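PDB 4ZI5: P91 from Metagenome, which hydrolyses phosphotriesters as a promiscuous activity of an alpha/beta hydrolase related to the dienelactone hydrolases. Local coordinates for residues A[15-20]-A[30-35]; A[106-111]-A[143-148]; A[213-218]-A[232-237]. All blocks are in the same frame, centred on the assembly; numbering follows the deposited sequence.

Contact 1: A[15-20]-A[30-35]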
ATOM      1  N   THR A  15     -20.980   4.214  20.569  1.00 19.84           N
ATOM      2  CA  THR A  15     -22.420   4.511  20.472  1.00 20.33           C
ATOM      3  C   THR A  15     -22.773   4.925  19.067  1.00 18.91           C
ATOM      4  O   THR A  15     -21.900   5.341  18.287  1.00 17.12           O
ATOM      5  CB  THR A  15     -22.805   5.628  21.457  1.00 22.18           C
ATOM      6  OG1 THR A  15     -22.273   5.302  22.742  1.00 24.88           O
ATOM      7  CG2 THR A  15     -24.323   5.761  21.600  1.00 22.93           C
ATOM      8  N   ALA A  16     -24.056   4.793  18.730  1.00 16.75           N
ATOM      9  CA  ALA A  16     -24.533   5.192  17.415  1.00 16.31           C
ATOM     10  C   ALA A  16     -25.871   5.892  17.559  1.00 16.74           C
ATOM     11  O   ALA A  16     -26.650   5.578  18.469  1.00 17.92           O
ATOM     12  CB  ALA A  16     -24.660   3.987  16.508  1.00 15.89           C
ATOM     13  N   ARG A  17     -26.169   6.772  16.615  1.00 15.40           N
ATOM     14  CA  ARG A  17     -27.465   7.441  16.597  1.00 15.11           C
ATOM     15  C   ARG A  17     -27.859   7.722  15.168  1.00 16.81           C
ATOM     16  O   ARG A  17     -26.996   7.926  14.302  1.00 15.00           O
ATOM     17  CB  ARG A  17     -27.393   8.723  17.418  1.00 14.94           C
ATOM     18  CG  ARG A  17     -26.570   9.858  16.807  1.00 14.82           C
ATOM     19  CD  ARG A  17     -26.537  11.045  17.737  1.00 14.71           C
ATOM     20  NE  ARG A  17     -25.860  12.231  17.195  1.00 14.09           N
ATOM     21  CZ  ARG A  17     -24.742  12.778  17.677  1.00 14.66           C
ATOM     22  NH1 ARG A  17     -24.060  12.224  18.685  1.00 14.41           N
ATOM     23  NH2 ARG A  17     -24.280  13.892  17.106  1.00 14.73           N
ATOM     24  N   LYS A  18     -29.173   7.774  14.916  1.00 17.00           N
ATOM     25  CA  LYS A  18     -29.663   8.108  13.588  1.00 18.29           C
ATOM     26  C   LYS A  18     -29.524   9.598  13.331  1.00 17.85           C
ATOM     27  O   LYS A  18     -29.643  10.412  14.264  1.00 18.88           O
ATOM     28  CB  LYS A  18     -31.114   7.662  13.418  1.00 20.07           C
ATOM     29  CG  LYS A  18     -31.301   6.151  13.569  1.00 24.41           C
ATOM     30  CD  LYS A  18     -30.501   5.344  12.560  1.00 27.62           C
ATOM     31  CE  LYS A  18     -30.320   3.894  12.987  1.00 32.60           C
ATOM     32  NZ  LYS A  18     -31.494   3.189  13.560  1.00 35.18           N
ATOM     33  N   VAL A  19     -29.197   9.943  12.086  1.00 16.02           N
ATOM     34  CA  VAL A  19     -29.131  11.333  11.651  1.00 15.48           C
ATOM     35  C   VAL A  19     -29.990  11.496  10.403  1.00 16.32           C
ATOM     36  O   VAL A  19     -29.681  10.926   9.366  1.00 16.63           O
ATOM     37  CB  VAL A  19     -27.670  11.767  11.351  1.00 15.11           C
ATOM     38  CG1 VAL A  19     -27.597  13.183  10.800  1.00 14.64           C
ATOM     39  CG2 VAL A  19     -26.827  11.660  12.625  1.00 15.07           C
ATOM     40  N   ASP A  20     -31.040  12.315  10.525  1.00 17.47           N
ATOM     41  CA  ASP A  20     -31.900  12.698   9.408  1.00 18.61           C
ATOM     42  C   ASP A  20     -31.269  13.845   8.639  1.00 17.53           C
ATOM     43  O   ASP A  20     -30.815  14.807   9.232  1.00 17.22           O
ATOM     44  CB  ASP A  20     -33.272  13.163   9.933  1.00 19.82           C
ATOM     45  CG  ASP A  20     -34.047  12.049  10.579  1.00 23.08           C
ATOM     46  OD1 ASP A  20     -34.273  11.019   9.912  1.00 24.12           O
ATOM     47  OD2 ASP A  20     -34.429  12.192  11.765  1.00 24.63           O
ATOM     48  N   GLY A  30     -28.982   8.547   7.894  1.00 15.16           N
ATOM     49  CA  GLY A  30     -27.667   7.958   8.154  1.00 14.53           C
ATOM     50  C   GLY A  30     -27.534   7.502   9.605  1.00 15.12           C
ATOM     51  O   GLY A  30     -28.410   7.754  10.439  1.00 14.07           O
ATOM     52  N   GLU A  31     -26.412   6.860   9.919  1.00 15.80           N
ATOM     53  CA  GLU A  31     -26.116   6.429  11.280  1.00 15.60           C
ATOM     54  C   GLU A  31     -24.739   6.911  11.675  1.00 15.38           C
ATOM     55  O   GLU A  31     -23.753   6.614  10.996  1.00 14.66           O
ATOM     56  CB  GLU A  31     -26.216   4.883  11.422  1.00 17.67           C
ATOM     57  CG  GLU A  31     -26.182   4.418  12.865  1.00 17.99           C
ATOM     58  CD  GLU A  31     -26.345   2.936  12.991  1.00 18.59           C
ATOM     59  OE1 GLU A  31     -27.457   2.516  13.367  1.00 18.99           O
ATOM     60  OE2 GLU A  31     -25.382   2.196  12.689  1.00 17.35           O
ATOM     61  N   PHE A  32     -24.697   7.668  12.772  1.00 14.01           N
ATOM     62  CA  PHE A  32     -23.513   8.371  13.250  1.00 13.39           C
ATOM     63  C   PHE A  32     -22.938   7.615  14.438  1.00 13.74           C
ATOM     64  O   PHE A  32     -23.649   7.349  15.412  1.00 12.70           O
ATOM     65  CB  PHE A  32     -23.895   9.782  13.666  1.00 13.03           C
ATOM     66  CG  PHE A  32     -22.767  10.603  14.176  1.00 13.30           C
ATOM     67  CD1 PHE A  32     -21.803  11.105  13.309  1.00 13.54           C
ATOM     68  CD2 PHE A  32     -22.680  10.918  15.534  1.00 13.87           C
ATOM     69  CE1 PHE A  32     -20.777  11.885  13.775  1.00 12.92           C
ATOM     70  CE2 PHE A  32     -21.659  11.709  16.020  1.00 14.19           C
ATOM     71  CZ  PHE A  32     -20.709  12.210  15.137  1.00 13.88           C
ATOM     72  N   HIS A  33     -21.637   7.299  14.350  1.00 13.69           N
ATOM     73  CA  HIS A  33     -20.916   6.541  15.363  1.00 14.43           C
ATOM     74  C   HIS A  33     -19.832   7.369  16.009  1.00 14.36           C
ATOM     75  O   HIS A  33     -19.030   8.019  15.323  1.00 13.85           O
ATOM     76  CB  HIS A  33     -20.287   5.309  14.732  1.00 15.25           C
ATOM     77  CG  HIS A  33     -21.282   4.333  14.202  1.00 15.49           C
ATOM     78  ND1 HIS A  33     -21.404   3.061  14.704  1.00 16.24           N
ATOM     79  CD2 HIS A  33     -22.207   4.442  13.215  1.00 15.41           C
ATOM     80  CE1 HIS A  33     -22.371   2.430  14.063  1.00 15.92           C
ATOM     81  NE2 HIS A  33     -22.867   3.237  13.148  1.00 15.99           N
ATOM     82  N   TRP A  34     -19.789   7.333  17.336  1.00 15.00           N
ATOM     83  CA  TRP A  34     -18.747   8.034  18.078  1.00 15.72           C
ATOM     84  C   TRP A  34     -18.501   7.363  19.443  1.00 16.67           C
ATOM     85  O   TRP A  34     -19.334   6.566  19.931  1.00 16.18           O
ATOM     86  CB  TRP A  34     -19.102   9.540  18.217  1.00 15.53           C
ATOM     87  CG  TRP A  34     -20.042   9.840  19.340  1.00 15.73           C
ATOM     88  CD1 TRP A  34     -19.728  10.453  20.541  1.00 15.82           C
ATOM     89  CD2 TRP A  34     -21.445   9.522  19.408  1.00 15.12           C
ATOM     90  NE1 TRP A  34     -20.848  10.515  21.336  1.00 16.29           N
ATOM     91  CE2 TRP A  34     -21.915   9.968  20.661  1.00 14.93           C
ATOM     92  CE3 TRP A  34     -22.343   8.897  18.537  1.00 14.67           C
ATOM     93  CZ2 TRP A  34     -23.247   9.800  21.068  1.00 14.80           C
ATOM     94  CZ3 TRP A  34     -23.677   8.722  18.952  1.00 14.79           C
ATOM     95  CH2 TRP A  34     -24.104   9.165  20.200  1.00 14.28           C
ATOM     96  N   ASP A  35     -17.334   7.659  20.015  1.00 16.41           N
ATOM     97  CA  ASP A  35     -16.994   7.221  21.372  1.00 18.93           C
ATOM     98  C   ASP A  35     -17.435   8.299  22.363  1.00 20.42           C
ATOM     99  O   ASP A  35     -16.846   9.382  22.401  1.00 18.97           O
ATOM    100  CB  ASP A  35     -15.474   7.006  21.459  1.00 20.08           C
ATOM    101  CG  ASP A  35     -15.012   6.418  22.793  1.00 21.65           C
ATOM    102  OD1 ASP A  35     -15.807   6.210  23.740  1.00 23.56           O
ATOM    103  OD2 ASP A  35     -13.819   6.100  22.858  1.00 21.86           O
TER
HETATM  104  O   HOH W   1     -20.775   2.777  17.394  1.00 18.58           O
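The Trp-34 indole is covered on both faces: Thr-15 CB lies over the six-membered ring on one, and Arg-17 NH1 stands 3.4 Å from Trp-34 CH2 on the other. The guanidinium makes a cation-pi contact there but does not lie flat, its plane being 70° from the indole, and the tryptophan meets it at the edge. One guanidinium face carries the rim of another ring, with Phe-32 CD2 3.5 Å from Arg-17 CZ. Arg-17 CG sits between the backbone N and carbonyl carbon (chi1 71°), and the extended chain beyond it carries the cation against both aromatics, where Glu-119 and Gln-117 hold its nitrogens. Cut back to an alanine, this residue would probably leave Glu-119 without its charge partner and that side of the indole uncovered. On the other sheet face, Ala-16 CB rests over the centre of the His-33 imidazole in a CH-pi contact, 3.7 Å from CE1. His-33 NE2 donates to Glu-31 OE2 (2.8 Å), meeting it on the anti side of the carboxylate. The backbones are joined by paired antiparallel hydrogen bonds at Thr-15/Trp-34, Arg-17/Phe-32 and Val-19/Gly-30, the straightest from Phe-32 N to Arg-17 O (2.8 Å, 178°). This beta hairpin continues the sheet through strand 71-74, which pairs with 26-34; helix 56-67 packs on His-33 and Glu-31, while the loop with Gln-117 and Glu-119 covers Phe-32.

Contact 2: A[106-111]-A[143-148]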
ATOM      1  N   ARG A 106     -25.868  14.197  -3.735  1.00 14.88           N
ATOM      2  CA  ARG A 106     -26.275  13.212  -2.758  1.00 15.46           C
ATOM      3  C   ARG A 106     -25.135  12.865  -1.800  1.00 14.61           C
ATOM      4  O   ARG A 106     -25.348  12.732  -0.580  1.00 14.89           O
ATOM      5  CB  ARG A 106     -26.840  11.966  -3.458  1.00 15.92           C
ATOM      6  CG  ARG A 106     -27.528  10.952  -2.550  1.00 18.09           C
ATOM      7  CD  ARG A 106     -28.746  11.484  -1.844  1.00 18.60           C
ATOM      8  NE  ARG A 106     -29.750  11.957  -2.794  1.00 19.68           N
ATOM      9  CZ  ARG A 106     -30.616  11.190  -3.472  1.00 21.76           C
ATOM     10  NH1 ARG A 106     -30.620   9.873  -3.359  1.00 21.35           N
ATOM     11  NH2 ARG A 106     -31.484  11.771  -4.301  1.00 23.62           N
ATOM     12  N   ALA A 107     -23.924  12.740  -2.339  1.00 14.56           N
ATOM     13  CA  ALA A 107     -22.712  12.565  -1.522  1.00 14.61           C
ATOM     14  C   ALA A 107     -22.389  13.783  -0.630  1.00 14.73           C
ATOM     15  O   ALA A 107     -22.102  13.637   0.565  1.00 15.18           O
ATOM     16  CB  ALA A 107     -21.524  12.237  -2.409  1.00 14.96           C
ATOM     17  N   GLN A 108     -22.436  14.983  -1.208  1.00 14.80           N
ATOM     18  CA  GLN A 108     -22.240  16.208  -0.438  1.00 14.65           C
ATOM     19  C   GLN A 108     -23.224  16.345   0.745  1.00 14.36           C
ATOM     20  O   GLN A 108     -22.843  16.825   1.829  1.00 13.19           O
ATOM     21  CB  GLN A 108     -22.322  17.426  -1.342  1.00 16.21           C
ATOM     22  CG  GLN A 108     -22.035  18.751  -0.639  1.00 16.83           C
ATOM     23  CD  GLN A 108     -20.618  18.875  -0.151  1.00 18.72           C
ATOM     24  OE1 GLN A 108     -19.668  18.643  -0.908  1.00 18.90           O
ATOM     25  NE2 GLN A 108     -20.447  19.257   1.114  1.00 19.08           N
ATOM     26  N   ALA A 109     -24.471  15.900   0.549  1.00 13.28           N
ATOM     27  CA  ALA A 109     -25.472  15.950   1.623  1.00 13.65           C
ATOM     28  C   ALA A 109     -25.017  15.108   2.820  1.00 13.71           C
ATOM     29  O   ALA A 109     -25.159  15.554   3.962  1.00 13.36           O
ATOM     30  CB  ALA A 109     -26.852  15.514   1.141  1.00 13.92           C
ATOM     31  N   ALA A 110     -24.394  13.949   2.554  1.00 13.35           N
ATOM     32  CA  ALA A 110     -23.844  13.103   3.639  1.00 13.41           C
ATOM     33  C   ALA A 110     -22.687  13.818   4.340  1.00 13.42           C
ATOM     34  O   ALA A 110     -22.614  13.822   5.567  1.00 13.67           O
ATOM     35  CB  ALA A 110     -23.404  11.741   3.101  1.00 13.52           C
ATOM     36  N   LEU A 111     -21.798  14.435   3.561  1.00 13.02           N
ATOM     37  CA  LEU A 111     -20.699  15.196   4.142  1.00 13.53           C
ATOM     38  C   LEU A 111     -21.197  16.369   5.000  1.00 13.96           C
ATOM     39  O   LEU A 111     -20.707  16.572   6.118  1.00 14.08           O
ATOM     40  CB  LEU A 111     -19.743  15.697   3.062  1.00 13.55           C
ATOM     41  CG  LEU A 111     -18.536  16.493   3.535  1.00 13.50           C
ATOM     42  CD1 LEU A 111     -17.727  15.757   4.590  1.00 14.02           C
ATOM     43  CD2 LEU A 111     -17.693  16.841   2.317  1.00 14.38           C
ATOM     44  N   THR A 143     -15.501  17.314  -6.832  1.00 15.09           N
ATOM     45  CA  THR A 143     -16.201  18.594  -6.661  1.00 14.87           C
ATOM     46  C   THR A 143     -15.337  19.656  -5.999  1.00 14.49           C
ATOM     47  O   THR A 143     -15.747  20.814  -5.948  1.00 15.77           O
ATOM     48  CB  THR A 143     -17.506  18.460  -5.839  1.00 15.12           C
ATOM     49  OG1 THR A 143     -17.194  18.119  -4.484  1.00 14.65           O
ATOM     50  CG2 THR A 143     -18.437  17.441  -6.420  1.00 15.93           C
ATOM     51  N   GLY A 144     -14.175  19.284  -5.467  1.00 13.82           N
ATOM     52  CA  GLY A 144     -13.322  20.176  -4.700  1.00 14.15           C
ATOM     53  C   GLY A 144     -13.704  20.238  -3.248  1.00 14.74           C
ATOM     54  O   GLY A 144     -13.286  21.146  -2.554  1.00 15.15           O
ATOM     55  N   ALA A 145     -14.489  19.282  -2.762  1.00 14.46           N
ATOM     56  CA  ALA A 145     -14.857  19.298  -1.352  1.00 15.22           C
ATOM     57  C   ALA A 145     -13.624  19.313  -0.442  1.00 15.39           C
ATOM     58  O   ALA A 145     -12.589  18.721  -0.788  1.00 14.32           O
ATOM     59  CB  ALA A 145     -15.728  18.100  -1.033  1.00 15.86           C
ATOM     60  N   PRO A 146     -13.703  20.008   0.721  1.00 15.83           N
ATOM     61  CA  PRO A 146     -12.535  20.183   1.596  1.00 16.34           C
ATOM     62  C   PRO A 146     -12.238  18.947   2.471  1.00 15.98           C
ATOM     63  O   PRO A 146     -12.194  19.022   3.712  1.00 16.88           O
ATOM     64  CB  PRO A 146     -12.918  21.421   2.437  1.00 16.68           C
ATOM     65  CG  PRO A 146     -14.386  21.287   2.572  1.00 17.35           C
ATOM     66  CD  PRO A 146     -14.873  20.764   1.232  1.00 16.84           C
ATOM     67  N   LEU A 147     -12.018  17.832   1.797  1.00 15.18           N
ATOM     68  CA  LEU A 147     -11.651  16.573   2.427  1.00 14.27           C
ATOM     69  C   LEU A 147     -10.144  16.475   2.571  1.00 13.85           C
ATOM     70  O   LEU A 147      -9.380  16.835   1.679  1.00 14.57           O
ATOM     71  CB  LEU A 147     -12.154  15.411   1.573  1.00 14.65           C
ATOM     72  CG  LEU A 147     -13.680  15.277   1.523  1.00 14.57           C
ATOM     73  CD1 LEU A 147     -14.095  14.459   0.323  1.00 14.82           C
ATOM     74  CD2 LEU A 147     -14.212  14.629   2.780  1.00 14.29           C
ATOM     75  N   THR A 148      -9.723  16.023   3.738  1.00 14.21           N
ATOM     76  CA  THR A 148      -8.316  15.695   3.990  1.00 14.68           C
ATOM     77  C   THR A 148      -7.843  14.436   3.237  1.00 13.42           C
ATOM     78  O   THR A 148      -6.727  14.387   2.714  1.00 11.69           O
ATOM     79  CB  THR A 148      -8.087  15.572   5.497  1.00 16.59           C
ATOM     80  OG1 THR A 148      -8.314  16.847   6.087  1.00 16.20           O
ATOM     81  CG2 THR A 148      -6.653  15.134   5.814  1.00 18.14           C
TER
HETATM   82  O   HOH W   2     -19.654  18.798  -3.353  1.00 21.73           O
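Helix segment 106-111 runs past the irregular segment 143-148 with no backbone contact, the nearest CA atoms, of Gln-108 and Ala-145, being 8.1 Å apart. Leu-111 carries most of the packing. With CG anti to the backbone N (chi1 -179°), its isobutyl group reaches across: CD2 meets Ala-145 CB at 4.1 Å, and both methyls lie against Leu-147 CD2, CD1 nearer at 4.1 Å. The two leucines run antiparallel, passing alongside each other. One turn earlier, the chain of Gln-108 bends at chi2, bringing OE1 to 4.0 Å from Ala-145 CB, while its NE2 is bonded to Asp-112. Thr-143 OG1 is hydrogen-bonded to the carbonyl O of Leu-140, back in helix 132-142, and accepts a weak bond from Ala-145 N. A water lies 2.8 Å from Thr-143 OG1, but its link to Gln-108 is doubtful. Leu-140 fills in beside Gln-108 and Leu-147, and Val-46 of strand 42-48 packs under Leu-111. Gly-144, at positive phi (86°), closes helix 132-142 with a Schellman motif, and Pro-146 centres an inverse gamma turn. This connection is the return leg of a beta-alpha-beta crossover (strand 125-130, helix 132-142, strand 149-153), the repeated unit of the alpha/beta hydrolase fold.

Contact 3: A[213-218]-A[232-237]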
ATOM      1  N   SER A 213     -15.470  -6.588  -3.767  1.00 14.33           N
ATOM      2  CA  SER A 213     -16.087  -6.757  -2.446  1.00 14.50           C
ATOM      3  C   SER A 213     -15.224  -7.560  -1.472  1.00 14.12           C
ATOM      4  O   SER A 213     -15.738  -8.248  -0.578  1.00 14.48           O
ATOM      5  CB  SER A 213     -17.486  -7.395  -2.575  1.00 14.72           C
ATOM      6  OG  SER A 213     -18.348  -6.551  -3.316  1.00 16.64           O
ATOM      7  N   PHE A 214     -13.898  -7.422  -1.606  1.00 13.54           N
ATOM      8  CA  PHE A 214     -12.985  -8.197  -0.777  1.00 13.33           C
ATOM      9  C   PHE A 214     -13.104  -7.896   0.733  1.00 13.83           C
ATOM     10  O   PHE A 214     -12.630  -8.685   1.537  1.00 13.77           O
ATOM     11  CB  PHE A 214     -11.530  -8.071  -1.250  1.00 12.86           C
ATOM     12  CG  PHE A 214     -10.959  -6.673  -1.194  1.00 12.50           C
ATOM     13  CD1 PHE A 214     -10.531  -6.114   0.008  1.00 12.38           C
ATOM     14  CD2 PHE A 214     -10.770  -5.938  -2.376  1.00 12.47           C
ATOM     15  CE1 PHE A 214      -9.981  -4.833   0.044  1.00 12.13           C
ATOM     16  CE2 PHE A 214     -10.204  -4.670  -2.356  1.00 12.16           C
ATOM     17  CZ  PHE A 214      -9.814  -4.105  -1.137  1.00 12.30           C
ATOM     18  N   THR A 215     -13.708  -6.767   1.105  1.00 13.24           N
ATOM     19  CA  THR A 215     -13.837  -6.397   2.511  1.00 13.82           C
ATOM     20  C   THR A 215     -15.045  -6.999   3.201  1.00 13.97           C
ATOM     21  O   THR A 215     -15.158  -6.875   4.398  1.00 14.89           O
ATOM     22  CB  THR A 215     -13.971  -4.870   2.714  1.00 14.61           C
ATOM     23  OG1 THR A 215     -15.170  -4.417   2.082  1.00 15.39           O
ATOM     24  CG2 THR A 215     -12.787  -4.119   2.166  1.00 14.36           C
ATOM     25  N   ASP A 216     -15.925  -7.687   2.485  1.00 14.60           N
ATOM     26  CA  ASP A 216     -17.173  -8.168   3.056  1.00 15.22           C
ATOM     27  C   ASP A 216     -17.167  -9.701   3.165  1.00 14.45           C
ATOM     28  O   ASP A 216     -17.199 -10.368   2.145  1.00 14.13           O
ATOM     29  CB  ASP A 216     -18.342  -7.747   2.169  1.00 17.45           C
ATOM     30  CG  ASP A 216     -19.683  -8.056   2.797  1.00 19.59           C
ATOM     31  OD1 ASP A 216     -19.728  -8.600   3.926  1.00 20.32           O
ATOM     32  OD2 ASP A 216     -20.705  -7.742   2.165  1.00 22.41           O
ATOM     33  N   PRO A 217     -17.189 -10.244   4.392  1.00 14.09           N
ATOM     34  CA  PRO A 217     -17.307 -11.704   4.558  1.00 14.68           C
ATOM     35  C   PRO A 217     -18.520 -12.334   3.860  1.00 16.14           C
ATOM     36  O   PRO A 217     -18.466 -13.515   3.522  1.00 18.53           O
ATOM     37  CB  PRO A 217     -17.376 -11.891   6.083  1.00 14.35           C
ATOM     38  CG  PRO A 217     -16.643 -10.705   6.625  1.00 14.12           C
ATOM     39  CD  PRO A 217     -16.969  -9.571   5.687  1.00 14.11           C
ATOM     40  N   LEU A 218     -19.582 -11.564   3.642  1.00 18.20           N
ATOM     41  CA  LEU A 218     -20.749 -12.005   2.851  1.00 19.87           C
ATOM     42  C   LEU A 218     -20.671 -11.763   1.335  1.00 20.93           C
ATOM     43  O   LEU A 218     -21.673 -11.979   0.635  1.00 19.91           O
ATOM     44  CB  LEU A 218     -21.998 -11.276   3.367  1.00 21.25           C
ATOM     45  CG  LEU A 218     -22.339 -11.522   4.837  1.00 23.00           C
ATOM     46  CD1 LEU A 218     -23.547 -10.699   5.239  1.00 25.12           C
ATOM     47  CD2 LEU A 218     -22.553 -13.010   5.062  1.00 24.09           C
ATOM     48  N   THR A 232      -7.201 -11.202   4.156  1.00 13.28           N
ATOM     49  CA  THR A 232      -5.873 -10.572   4.064  1.00 14.84           C
ATOM     50  C   THR A 232      -5.951  -9.205   3.447  1.00 14.07           C
ATOM     51  O   THR A 232      -5.380  -8.220   4.014  1.00 15.13           O
ATOM     52  CB  THR A 232      -4.850 -11.446   3.326  1.00 16.04           C
ATOM     53  OG1 THR A 232      -4.744 -12.696   4.024  1.00 17.09           O
ATOM     54  CG2 THR A 232      -3.493 -10.793   3.293  1.00 16.32           C
ATOM     55  N   ALA A 233      -6.649  -9.109   2.315  1.00 12.44           N
ATOM     56  CA  ALA A 233      -6.872  -7.814   1.690  1.00 11.67           C
ATOM     57  C   ALA A 233      -7.682  -6.845   2.580  1.00 12.01           C
ATOM     58  O   ALA A 233      -7.394  -5.645   2.599  1.00 11.51           O
ATOM     59  CB  ALA A 233      -7.538  -7.976   0.338  1.00 11.54           C
ATOM     60  N   GLU A 234      -8.703  -7.370   3.281  1.00 11.98           N
ATOM     61  CA  GLU A 234      -9.519  -6.539   4.189  1.00 12.38           C
ATOM     62  C   GLU A 234      -8.607  -5.892   5.240  1.00 11.74           C
ATOM     63  O   GLU A 234      -8.608  -4.671   5.432  1.00 10.49           O
ATOM     64  CB  GLU A 234     -10.631  -7.343   4.890  1.00 13.73           C
ATOM     65  CG  GLU A 234     -11.565  -6.399   5.657  1.00 15.08           C
ATOM     66  CD  GLU A 234     -12.468  -7.005   6.696  1.00 17.14           C
ATOM     67  OE1 GLU A 234     -12.364  -8.208   7.051  1.00 18.86           O
ATOM     68  OE2 GLU A 234     -13.277  -6.206   7.227  1.00 19.91           O
ATOM     69  N   ALA A 235      -7.830  -6.730   5.915  1.00 11.62           N
ATOM     70  CA  ALA A 235      -6.910  -6.264   6.964  1.00 12.47           C
ATOM     71  C   ALA A 235      -5.884  -5.265   6.457  1.00 11.40           C
ATOM     72  O   ALA A 235      -5.691  -4.192   7.049  1.00 12.26           O
ATOM     73  CB  ALA A 235      -6.175  -7.426   7.578  1.00 13.11           C
ATOM     74  N   ARG A 236      -5.196  -5.623   5.388  1.00 10.51           N
ATOM     75  CA  ARG A 236      -4.140  -4.753   4.869  1.00 10.89           C
ATOM     76  C   ARG A 236      -4.689  -3.404   4.375  1.00 10.85           C
ATOM     77  O   ARG A 236      -4.044  -2.386   4.555  1.00 10.16           O
ATOM     78  CB  ARG A 236      -3.369  -5.435   3.735  1.00 11.48           C
ATOM     79  CG  ARG A 236      -2.461  -6.531   4.228  1.00 12.03           C
ATOM     80  CD  ARG A 236      -1.884  -7.329   3.098  1.00 12.52           C
ATOM     81  NE  ARG A 236      -1.089  -8.449   3.605  1.00 13.01           N
ATOM     82  CZ  ARG A 236      -0.547  -9.413   2.856  1.00 12.97           C
ATOM     83  NH1 ARG A 236      -0.720  -9.449   1.549  1.00 13.13           N
ATOM     84  NH2 ARG A 236       0.128 -10.392   3.448  1.00 14.00           N
ATOM     85  N   SER A 237      -5.846  -3.409   3.714  1.00 11.01           N
ATOM     86  CA  SER A 237      -6.421  -2.162   3.220  1.00 11.44           C
ATOM     87  C   SER A 237      -6.874  -1.276   4.380  1.00 11.55           C
ATOM     88  O   SER A 237      -6.664  -0.054   4.370  1.00 10.93           O
ATOM     89  CB  SER A 237      -7.551  -2.458   2.226  1.00 12.10           C
ATOM     90  OG  SER A 237      -8.611  -3.160   2.837  1.00 12.42           O
TER
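Phe-214 and Thr-215 form the middle of a type I beta turn, Ser-213 to Asp-216, in the loop between strand 202-207 and helix 231-248, and both pack on that helix at Ala-233, Glu-234 and Ser-237. The turn is closed by Asp-216 N bonding to Ser-213 O (3.1 Å). Phe-214 CG stands between the backbone N and carbonyl carbon (chi1 62°), which carries the ring across to the helix: CD1 meets Ala-233 CB at 3.5 Å, and the next ring carbon, CE1, approaches Ser-237 OG at 3.5 Å, the hydroxyl lying at the ring edge and near its plane. Beside it, the Thr-215 side chain presents CB to Glu-234 CG, 4.1 Å away. The glutamate chain is extended, with CG anti to its backbone N (chi1 -172°), and runs alongside Thr-215 to bring OE2 within 3.5 Å of Thr-215 O. These are two acceptors and make no bond; the carboxylate is instead paired with Arg-61 and Arg-64 and hydrogen-bonded to Tyr-229, and the two arginines are likely to favour its charged form. Past the turn, Asp-216 OD1 takes the N-H of Leu-218 (3.0 Å) in an Asx turn, met from well above the carboxylate plane. His-154 meets the Phe-214 ring edge-to-face and is hydrogen-bonded to Thr-215 OG1. Across the helix, Arg-236 forms salt bridges with Asp-201 and Glu-247 of the second subunit. A loop between the last sheet strand and the C-terminal helix is the place where alpha/beta hydrolases carry their catalytic histidine, and Ser-213 touches Cys-131 of a GxCxG sequence that is consistent with a nucleophile elbow.

In the fold
The three contacts are separate, 1 and 2 coming nearest, about 7 Å between closest atoms. No helix or strand serves two, though helix 100-115 packs on strand 15-23. Contact 1 is partly buried at the sheet edge and is the one held by backbone pairing, with charged and aromatic side chains on both faces of the hairpin. Contacts 2 and 3 are buried, each fits a loop to a helix, and neither has a direct hydrogen bond across it. They lie on opposite sides of the chain's centre, about 25 Å apart between centres. Contact 2 is mainly aliphatic; contact 3 adds an aromatic ring and a carboxylate, beside the presumed active site, and its helix also reaches the second subunit.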